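Local coordinates for flagellar motor switch protein FliG (Thermotoga maritima, PDB 3AJC) that probably forms part of the switch complex at the base of the flagellar basal body and helps set the direction of rotation in response to chemotaxis proteins such as CheY, at residues F19-H24 / G45-E50; L62-V67 / G90-A95; R148-R153 / Q202-I207. All coordinates share one frame; numbering follows the deposited sequence.

Interaction 1 of 3, residues F19-H24 / G45-E50; sequences FLQSEH and GALPEE
Leu20 O accepts a backbone hydrogen bond of 2.9 Å from Glu23 N at the end of helix 14-21, in the turn that carries Leu20 and Gln21, which pack against Leu47 and Pro48. The contact itself rests on van der Waals packing. Gln21 contributes most: its CG stands beside the backbone N and anti to the carbonyl carbon (chi1 -74°), and from there the chain runs extended across the pyrrolidine ring of Pro48. Its amide nitrogen NE2 comes to 3.4 Å from Pro48 CG, while Gln21 CG lies 3.7 Å from Pro48 CD, two points that put both the aliphatic stem and the amide on the CG and CD atoms of the ring, the two side chains crossing at a slant. With an alanine here in place of Pro48, CG and CD would be gone, and the Gln21 amide would probably be left free to turn. Deeper in, Leu47 reaches back with CD2, which stands 4.3 Å from Leu20 CB and 4.2 Å from Gln21 N. Leu47 belongs to the linker between helices 37-46 and 49-60 and also touches Val17 of helix 14-21 and Ile28 of helix 25-33; His24, in the EHPQR motif important for FliM binding, occupies the N-cap position of that last helix.

Interaction 2 of 3, residues L62-V67 / G90-A95; sequences LERTSV and GGIDTA
Leu62 makes the first and closest approach, laying its side chain against the glycine pair Gly90-Gly91. Its CG is anti to the backbone N (chi1 -163°), which carries CD2 to 3.5 Å from Gly90 CA; Leu62 CB follows at 4.2 Å from Gly91 N. The geometry leaves no room for a larger residue at Gly90: a CB modelled there would fall 2.2 Å from Leu62 CD2, and the positive phi of 89° would press it against the preceding carbonyl as well. Two residues on, Arg64 has a chain bent at chi3 (34°) that places NH1 beside Ile92. NH1 lies 3.9 Å from Ile92 CG1, which sits at the edge of the guanidinium near its plane, and the two side chains run at about a right angle to each other. The same NH1 has a long, weak ion pair with Glu124 of helix 119-128. The backbone then leaves the contact, and Ser66 N-caps helix 67-79 by bonding Glu69 N with its OG. On the other segment, Gly91 is the N-cap of helix 92-100, whose first turn is marked by the 3.2 Å bond from Ala95 N to Gly91 O. The contact therefore joins the linker of helices 49-60 and 67-79 to the start of helix 92-100. Leu62 also packs on Gln26, Val30 and Ser33 of helix 25-33, Gln26 being part of the EHPQR motif, whereas Ile92 rests on Leu121, Glu124 and Arg128 of helix 119-128.

Interaction 3 of 3, residues R148-R153 / Q202-I207; sequences REVDTR and QKIINI
Apolar packing carries this contact, with Val150 and Ile207 at its centre. Val150 points its side chain at helix 194-213, and with CG1 anti to the backbone N (chi1 -174°) and CG2 anti to the carbonyl carbon its two methyls serve different partners. CG2 meets the end of Ile207 at 3.7 Å from CD1, whereas CG1 lies 4.0 Å from Ile204 CD1, the side chains of Val150 and Ile204 being nearly perpendicular. Ile204 and Ile207, three residues apart and thus on the same side of the helix, each take one methyl of the branched valine. Ile204 also packs on Leu155 and Ala158 of helix 152-159. Ile207 faces the stem of Glu149 as well: its CG2 lies 3.7 Å from Glu149 CB.

One close approach joins apolar and polar atoms. Ile207, extended beyond CG1 (chi2 178°), carries CD1 to 3.1 Å from Glu149 O, a tight fit between a methyl and a backbone carbonyl.

Among backbone bonds, Asn206 N to Gln202 O (2.9 Å) and Ile207 N to Lys203 O are i to i+4 bonds of helix 194-213.

Charged groups lie around the apolar patch. Glu149 has a long and weak ion pair through OE2 with Arg210 NH2, on the same helix as Ile207. Asp151 OD2 and Lys203 NZ carry opposite charges but stay 6.1 Å apart, so any attraction is probably only long-range. Asp151 has a firmer role: its OD1 caps Asp154 N, making it the N-cap of helix 152-159.

The arrangement is a helix-to-helix linker docked on a long helix: the turn between helices 140-147 and 152-159 of the all-helical FliG C-terminal domain lies against helix 194-213.

The three contacts follow one another along the chain, each closing before the next opens. Interactions 1 and 2 have centres 19 Å apart and are joined by the bundle of the middle domain: helix 25-33 packs against Leu47 of the first and Leu62 of the second, and helix 49-60 runs from one to the other. Interaction 1 holds two residues of the EHPQR motif, important for interaction with FliM, and interaction 2 packs against another part of it. Interaction 3 belongs to the C-terminal domain, its centre 39 Å from that of interaction 1, on the opposite side of the chain's centre. The centres of interactions 2 and 3 are 27 Å apart; interaction 2 also reaches helix 119-128.

Interaction 1 of 3, residues F19-H24 / G45-E50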
loop_
_atom_site.group_PDB
_atom_site.type_symbol
_atom_site.label_atom_id
_atom_site.label_comp_id
_atom_site.label_asym_id
_atom_site.label_seq_id
_atom_site.Cartn_x
_atom_site.Cartn_y
_atom_site.Cartn_z
ATOM N N PHE A 19 -11.934 -24.157 2.387
ATOM C CA PHE A 19 -11.296 -24.730 1.209
ATOM C C PHE A 19 -9.846 -24.298 1.032
ATOM O O PHE A 19 -8.987 -25.123 0.723
ATOM C CB PHE A 19 -12.083 -24.360 -0.050
ATOM C CG PHE A 19 -13.537 -24.739 0.008
ATOM C CD1 PHE A 19 -14.518 -23.763 0.148
ATOM C CD2 PHE A 19 -13.926 -26.071 -0.065
ATOM C CE1 PHE A 19 -15.868 -24.105 0.211
ATOM C CE2 PHE A 19 -15.275 -26.424 -0.004
ATOM C CZ PHE A 19 -16.246 -25.436 0.138
ATOM N N LEU A 20 -9.575 -23.009 1.223
ATOM C CA LEU A 20 -8.219 -22.486 1.062
ATOM C C LEU A 20 -7.228 -23.104 2.044
ATOM O O LEU A 20 -6.075 -23.340 1.693
ATOM C CB LEU A 20 -8.212 -20.956 1.204
ATOM C CG LEU A 20 -8.922 -20.135 0.116
ATOM C CD1 LEU A 20 -8.852 -18.655 0.454
ATOM C CD2 LEU A 20 -8.270 -20.386 -1.237
ATOM N N GLN A 21 -7.681 -23.375 3.266
ATOM C CA GLN A 21 -6.826 -23.968 4.300
ATOM C C GLN A 21 -5.994 -25.159 3.845
ATOM O O GLN A 21 -4.821 -25.274 4.196
ATOM C CB GLN A 21 -7.656 -24.442 5.489
ATOM C CG GLN A 21 -8.193 -23.371 6.402
ATOM C CD GLN A 21 -8.850 -23.982 7.620
ATOM O OE1 GLN A 21 -9.623 -24.934 7.502
ATOM N NE2 GLN A 21 -8.550 -23.441 8.797
ATOM N N SER A 22 -6.614 -26.059 3.087
ATOM C CA SER A 22 -5.928 -27.259 2.632
ATOM C C SER A 22 -5.302 -27.169 1.246
ATOM O O SER A 22 -4.876 -28.180 0.688
ATOM C CB SER A 22 -6.882 -28.455 2.706
ATOM O OG SER A 22 -8.148 -28.135 2.156
ATOM N N GLU A 23 -5.244 -25.961 0.692
ATOM C CA GLU A 23 -4.634 -25.769 -0.616
ATOM C C GLU A 23 -3.159 -25.474 -0.387
ATOM O O GLU A 23 -2.738 -25.224 0.739
ATOM C CB GLU A 23 -5.280 -24.588 -1.352
ATOM C CG GLU A 23 -6.721 -24.813 -1.786
ATOM C CD GLU A 23 -6.842 -25.798 -2.935
ATOM O OE1 GLU A 23 -7.989 -26.093 -3.341
ATOM O OE2 GLU A 23 -5.794 -26.275 -3.434
ATOM N N HIS A 24 -2.371 -25.510 -1.450
ATOM C CA HIS A 24 -0.955 -25.213 -1.314
ATOM C C HIS A 24 -0.809 -23.701 -1.083
ATOM O O HIS A 24 -1.505 -22.904 -1.705
ATOM C CB HIS A 24 -0.206 -25.623 -2.585
ATOM C CG HIS A 24 1.277 -25.414 -2.502
ATOM N ND1 HIS A 24 2.105 -26.271 -1.804
ATOM C CD2 HIS A 24 2.054 -24.425 -2.974
ATOM C CE1 HIS A 24 3.341 -25.801 -1.853
ATOM N NE2 HIS A 24 3.346 -24.686 -2.551
ATOM N N GLY A 45 -6.068 -13.395 7.679
ATOM C CA GLY A 45 -6.069 -13.423 9.129
ATOM C C GLY A 45 -6.873 -14.568 9.712
ATOM O O GLY A 45 -6.703 -14.905 10.881
ATOM N N ALA A 46 -7.747 -15.166 8.906
ATOM C CA ALA A 46 -8.570 -16.269 9.375
ATOM C C ALA A 46 -7.951 -17.611 9.023
ATOM O O ALA A 46 -8.486 -18.658 9.392
ATOM C CB ALA A 46 -9.969 -16.171 8.790
ATOM N N LEU A 47 -6.830 -17.585 8.303
ATOM C CA LEU A 47 -6.145 -18.817 7.933
ATOM C C LEU A 47 -5.315 -19.347 9.099
ATOM O O LEU A 47 -4.965 -18.607 10.022
ATOM C CB LEU A 47 -5.215 -18.591 6.740
ATOM C CG LEU A 47 -5.854 -18.418 5.362
ATOM C CD1 LEU A 47 -4.759 -18.174 4.328
ATOM C CD2 LEU A 47 -6.660 -19.652 5.006
ATOM N N PRO A 48 -4.989 -20.645 9.074
ATOM C CA PRO A 48 -4.185 -21.221 10.159
ATOM C C PRO A 48 -2.883 -20.434 10.299
ATOM O O PRO A 48 -2.188 -20.174 9.313
ATOM C CB PRO A 48 -3.941 -22.656 9.687
ATOM C CG PRO A 48 -5.181 -22.966 8.893
ATOM C CD PRO A 48 -5.381 -21.678 8.097
ATOM N N GLU A 49 -2.566 -20.050 11.525
ATOM C CA GLU A 49 -1.356 -19.299 11.823
ATOM C C GLU A 49 -0.131 -19.744 11.009
ATOM O O GLU A 49 0.606 -18.907 10.479
ATOM C CB GLU A 49 -1.087 -19.405 13.331
ATOM C CG GLU A 49 0.290 -19.908 13.735
ATOM C CD GLU A 49 1.296 -18.785 13.856
ATOM O OE1 GLU A 49 1.623 -18.162 12.822
ATOM O OE2 GLU A 49 1.751 -18.520 14.993
ATOM N N GLU A 50 0.075 -21.052 10.888
ATOM C CA GLU A 50 1.229 -21.580 10.153
ATOM C C GLU A 50 1.300 -21.258 8.658
ATOM O O GLU A 50 2.348 -21.435 8.034
ATOM C CB GLU A 50 1.339 -23.102 10.337
ATOM C CG GLU A 50 0.012 -23.833 10.407
ATOM C CD GLU A 50 -0.448 -24.045 11.842
ATOM O OE1 GLU A 50 0.242 -24.787 12.578
ATOM O OE2 GLU A 50 -1.488 -23.472 12.235
#

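Interaction 2 of 3, residues L62-V67 / G90-A95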
loop_
_atom_site.group_PDB
_atom_site.type_symbol
_atom_site.label_atom_id
_atom_site.label_comp_id
_atom_site.label_asym_id
_atom_site.label_seq_id
_atom_site.Cartn_x
_atom_site.Cartn_y
_atom_site.Cartn_z
ATOM N N LEU A 62 5.038 -13.166 -5.789
ATOM C CA LEU A 62 4.208 -13.938 -6.701
ATOM C C LEU A 62 4.807 -14.451 -8.012
ATOM O O LEU A 62 4.722 -15.638 -8.300
ATOM C CB LEU A 62 2.916 -13.180 -7.011
ATOM C CG LEU A 62 1.842 -14.095 -7.606
ATOM C CD1 LEU A 62 1.413 -15.123 -6.571
ATOM C CD2 LEU A 62 0.651 -13.261 -8.045
ATOM N N GLU A 63 5.367 -13.580 -8.836
ATOM C CA GLU A 63 5.925 -14.051 -10.100
ATOM C C GLU A 63 7.406 -13.735 -10.177
ATOM O O GLU A 63 8.004 -13.713 -11.253
ATOM C CB GLU A 63 5.168 -13.419 -11.268
ATOM C CG GLU A 63 3.762 -13.973 -11.429
ATOM C CD GLU A 63 2.789 -12.960 -11.999
ATOM O OE1 GLU A 63 1.617 -13.333 -12.220
ATOM O OE2 GLU A 63 3.188 -11.794 -12.214
ATOM N N ARG A 64 7.982 -13.507 -9.002
ATOM C CA ARG A 64 9.391 -13.181 -8.849
ATOM C C ARG A 64 10.072 -14.282 -8.043
ATOM O O ARG A 64 11.182 -14.088 -7.549
ATOM C CB ARG A 64 9.549 -11.869 -8.077
ATOM C CG ARG A 64 8.959 -10.612 -8.712
ATOM C CD ARG A 64 9.139 -9.438 -7.747
ATOM N NE ARG A 64 10.381 -9.594 -6.996
ATOM C CZ ARG A 64 10.734 -8.861 -5.945
ATOM N NH1 ARG A 64 9.940 -7.898 -5.502
ATOM N NH2 ARG A 64 11.879 -9.110 -5.321
ATOM N N THR A 65 9.414 -15.430 -7.910
ATOM C CA THR A 65 9.950 -16.538 -7.118
ATOM C C THR A 65 11.324 -17.063 -7.509
ATOM O O THR A 65 12.092 -17.496 -6.647
ATOM C CB THR A 65 8.970 -17.719 -7.089
ATOM O OG1 THR A 65 8.922 -18.351 -8.373
ATOM C CG2 THR A 65 7.594 -17.220 -6.728
ATOM N N SER A 66 11.633 -17.043 -8.801
ATOM C CA SER A 66 12.933 -17.508 -9.260
ATOM C C SER A 66 13.294 -16.827 -10.573
ATOM O O SER A 66 12.453 -16.183 -11.209
ATOM C CB SER A 66 12.917 -19.023 -9.461
ATOM O OG SER A 66 12.032 -19.382 -10.506
ATOM N N VAL A 67 14.551 -16.965 -10.968
ATOM C CA VAL A 67 15.016 -16.380 -12.213
ATOM C C VAL A 67 14.197 -16.974 -13.356
ATOM O O VAL A 67 13.838 -16.283 -14.317
ATOM C CB VAL A 67 16.499 -16.702 -12.439
ATOM C CG1 VAL A 67 16.953 -16.145 -13.777
ATOM C CG2 VAL A 67 17.328 -16.131 -11.295
ATOM N N GLY A 90 -0.362 -9.503 -7.942
ATOM C CA GLY A 90 0.559 -9.920 -6.899
ATOM C C GLY A 90 1.578 -8.814 -6.700
ATOM O O GLY A 90 1.362 -7.691 -7.156
ATOM N N GLY A 91 2.681 -9.107 -6.020
ATOM C CA GLY A 91 3.696 -8.085 -5.820
ATOM C C GLY A 91 3.751 -7.430 -4.449
ATOM O O GLY A 91 2.954 -7.729 -3.556
ATOM N N ILE A 92 4.703 -6.514 -4.298
ATOM C CA ILE A 92 4.914 -5.791 -3.047
ATOM C C ILE A 92 3.744 -4.896 -2.645
ATOM O O ILE A 92 3.392 -4.835 -1.473
ATOM C CB ILE A 92 6.197 -4.922 -3.119
ATOM C CG1 ILE A 92 7.398 -5.801 -3.481
ATOM C CG2 ILE A 92 6.433 -4.217 -1.787
ATOM C CD1 ILE A 92 7.625 -6.962 -2.531
ATOM N N ASP A 93 3.153 -4.195 -3.606
ATOM C CA ASP A 93 2.023 -3.317 -3.308
ATOM C C ASP A 93 0.815 -4.096 -2.770
ATOM O O ASP A 93 0.181 -3.696 -1.797
ATOM C CB ASP A 93 1.633 -2.529 -4.559
ATOM C CG ASP A 93 2.231 -1.132 -4.570
ATOM O OD1 ASP A 93 1.722 -0.262 -3.825
ATOM O OD2 ASP A 93 3.215 -0.907 -5.310
ATOM N N THR A 94 0.498 -5.209 -3.414
ATOM C CA THR A 94 -0.608 -6.047 -2.979
ATOM C C THR A 94 -0.375 -6.471 -1.525
ATOM O O THR A 94 -1.235 -6.278 -0.662
ATOM C CB THR A 94 -0.707 -7.298 -3.858
ATOM O OG1 THR A 94 -0.845 -6.893 -5.222
ATOM C CG2 THR A 94 -1.908 -8.156 -3.460
ATOM N N ALA A 95 0.801 -7.038 -1.268
ATOM C CA ALA A 95 1.173 -7.496 0.064
ATOM C C ALA A 95 1.039 -6.390 1.115
ATOM O O ALA A 95 0.440 -6.601 2.172
ATOM C CB ALA A 95 2.595 -8.034 0.046
#

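Interaction 3 of 3, residues R148-R153 / Q202-I207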
loop_
_atom_site.group_PDB
_atom_site.type_symbol
_atom_site.label_atom_id
_atom_site.label_comp_id
_atom_site.label_asym_id
_atom_site.label_seq_id
_atom_site.Cartn_x
_atom_site.Cartn_y
_atom_site.Cartn_z
ATOM N N ARG A 148 8.285 20.771 -1.017
ATOM C CA ARG A 148 8.944 21.414 -2.146
ATOM C C ARG A 148 8.791 20.608 -3.432
ATOM O O ARG A 148 9.053 21.119 -4.522
ATOM C CB ARG A 148 10.429 21.627 -1.838
ATOM C CG ARG A 148 10.682 22.746 -0.833
ATOM C CD ARG A 148 12.156 22.851 -0.456
ATOM N NE ARG A 148 12.657 21.597 0.093
ATOM C CZ ARG A 148 13.804 21.478 0.754
ATOM N NH1 ARG A 148 14.568 22.547 0.948
ATOM N NH2 ARG A 148 14.189 20.294 1.224
ATOM N N GLU A 149 8.351 19.357 -3.302
ATOM C CA GLU A 149 8.184 18.474 -4.456
ATOM C C GLU A 149 6.728 18.303 -4.879
ATOM O O GLU A 149 6.433 17.510 -5.772
ATOM C CB GLU A 149 8.758 17.101 -4.124
ATOM C CG GLU A 149 10.140 17.156 -3.489
ATOM C CD GLU A 149 11.255 17.189 -4.512
ATOM O OE1 GLU A 149 12.389 17.571 -4.144
ATOM O OE2 GLU A 149 11.002 16.819 -5.681
ATOM N N VAL A 150 5.823 19.049 -4.252
ATOM C CA VAL A 150 4.401 18.922 -4.552
ATOM C C VAL A 150 3.750 20.171 -5.140
ATOM O O VAL A 150 3.803 21.238 -4.536
ATOM C CB VAL A 150 3.620 18.535 -3.270
ATOM C CG1 VAL A 150 2.140 18.256 -3.615
ATOM C CG2 VAL A 150 4.291 17.321 -2.604
ATOM N N ASP A 151 3.117 20.036 -6.300
ATOM C CA ASP A 151 2.454 21.182 -6.919
ATOM C C ASP A 151 1.180 21.531 -6.154
ATOM O O ASP A 151 0.550 20.676 -5.520
ATOM C CB ASP A 151 2.126 20.912 -8.392
ATOM C CG ASP A 151 1.126 19.785 -8.574
ATOM O OD1 ASP A 151 -0.081 20.056 -8.739
ATOM O OD2 ASP A 151 1.555 18.614 -8.544
ATOM N N THR A 152 0.820 22.805 -6.218
ATOM C CA THR A 152 -0.347 23.318 -5.528
ATOM C C THR A 152 -1.617 22.503 -5.695
ATOM O O THR A 152 -2.275 22.178 -4.706
ATOM C CB THR A 152 -0.644 24.764 -5.971
ATOM O OG1 THR A 152 0.493 25.580 -5.688
ATOM C CG2 THR A 152 -1.875 25.318 -5.244
ATOM N N ARG A 153 -1.976 22.177 -6.933
ATOM C CA ARG A 153 -3.214 21.448 -7.150
ATOM C C ARG A 153 -3.241 20.046 -6.554
ATOM O O ARG A 153 -4.263 19.611 -6.026
ATOM C CB ARG A 153 -3.551 21.377 -8.636
ATOM C CG ARG A 153 -4.948 20.821 -8.893
ATOM C CD ARG A 153 -5.476 21.256 -10.251
ATOM N NE ARG A 153 -6.928 21.117 -10.331
ATOM C CZ ARG A 153 -7.560 19.962 -10.505
ATOM N NH1 ARG A 153 -6.871 18.833 -10.629
ATOM N NH2 ARG A 153 -8.884 19.937 -10.536
ATOM N N GLN A 202 -1.642 9.469 -3.671
ATOM C CA GLN A 202 -0.707 8.448 -4.132
ATOM C C GLN A 202 0.576 9.104 -4.665
ATOM O O GLN A 202 1.685 8.616 -4.439
ATOM C CB GLN A 202 -1.345 7.626 -5.249
ATOM C CG GLN A 202 -0.425 6.571 -5.787
ATOM C CD GLN A 202 -0.397 5.339 -4.905
ATOM O OE1 GLN A 202 -0.376 5.432 -3.670
ATOM N NE2 GLN A 202 -0.397 4.166 -5.537
ATOM N N LYS A 203 0.401 10.209 -5.389
ATOM C CA LYS A 203 1.512 10.960 -5.967
ATOM C C LYS A 203 2.448 11.489 -4.885
ATOM O O LYS A 203 3.669 11.460 -5.031
ATOM C CB LYS A 203 0.960 12.139 -6.766
ATOM C CG LYS A 203 1.297 12.131 -8.237
ATOM C CD LYS A 203 0.222 12.868 -9.020
ATOM C CE LYS A 203 0.610 13.050 -10.475
ATOM N NZ LYS A 203 -0.524 13.622 -11.266
ATOM N N ILE A 204 1.867 11.998 -3.804
ATOM C CA ILE A 204 2.661 12.529 -2.710
ATOM C C ILE A 204 3.389 11.384 -2.011
ATOM O O ILE A 204 4.551 11.515 -1.625
ATOM C CB ILE A 204 1.779 13.270 -1.696
ATOM C CG1 ILE A 204 1.124 14.486 -2.380
ATOM C CG2 ILE A 204 2.611 13.666 -0.476
ATOM C CD1 ILE A 204 0.323 15.412 -1.430
ATOM N N ILE A 205 2.697 10.258 -1.861
ATOM C CA ILE A 205 3.272 9.084 -1.227
ATOM C C ILE A 205 4.473 8.598 -2.026
ATOM O O ILE A 205 5.490 8.216 -1.453
ATOM C CB ILE A 205 2.237 7.944 -1.125
ATOM C CG1 ILE A 205 1.187 8.301 -0.068
ATOM C CG2 ILE A 205 2.937 6.621 -0.776
ATOM C CD1 ILE A 205 0.037 7.332 0.014
ATOM N N ASN A 206 4.350 8.604 -3.351
ATOM C CA ASN A 206 5.456 8.177 -4.197
ATOM C C ASN A 206 6.655 9.100 -3.983
ATOM O O ASN A 206 7.798 8.645 -3.949
ATOM C CB ASN A 206 5.035 8.161 -5.672
ATOM C CG ASN A 206 3.986 7.105 -5.961
ATOM O OD1 ASN A 206 3.942 6.069 -5.310
ATOM N ND2 ASN A 206 3.138 7.361 -6.952
ATOM N N ILE A 207 6.388 10.394 -3.824
ATOM C CA ILE A 207 7.450 11.367 -3.576
ATOM C C ILE A 207 8.179 10.974 -2.286
ATOM O O ILE A 207 9.403 10.993 -2.219
ATOM C CB ILE A 207 6.878 12.807 -3.415
ATOM C CG1 ILE A 207 6.371 13.324 -4.764
ATOM C CG2 ILE A 207 7.937 13.739 -2.835
ATOM C CD1 ILE A 207 5.758 14.703 -4.682
#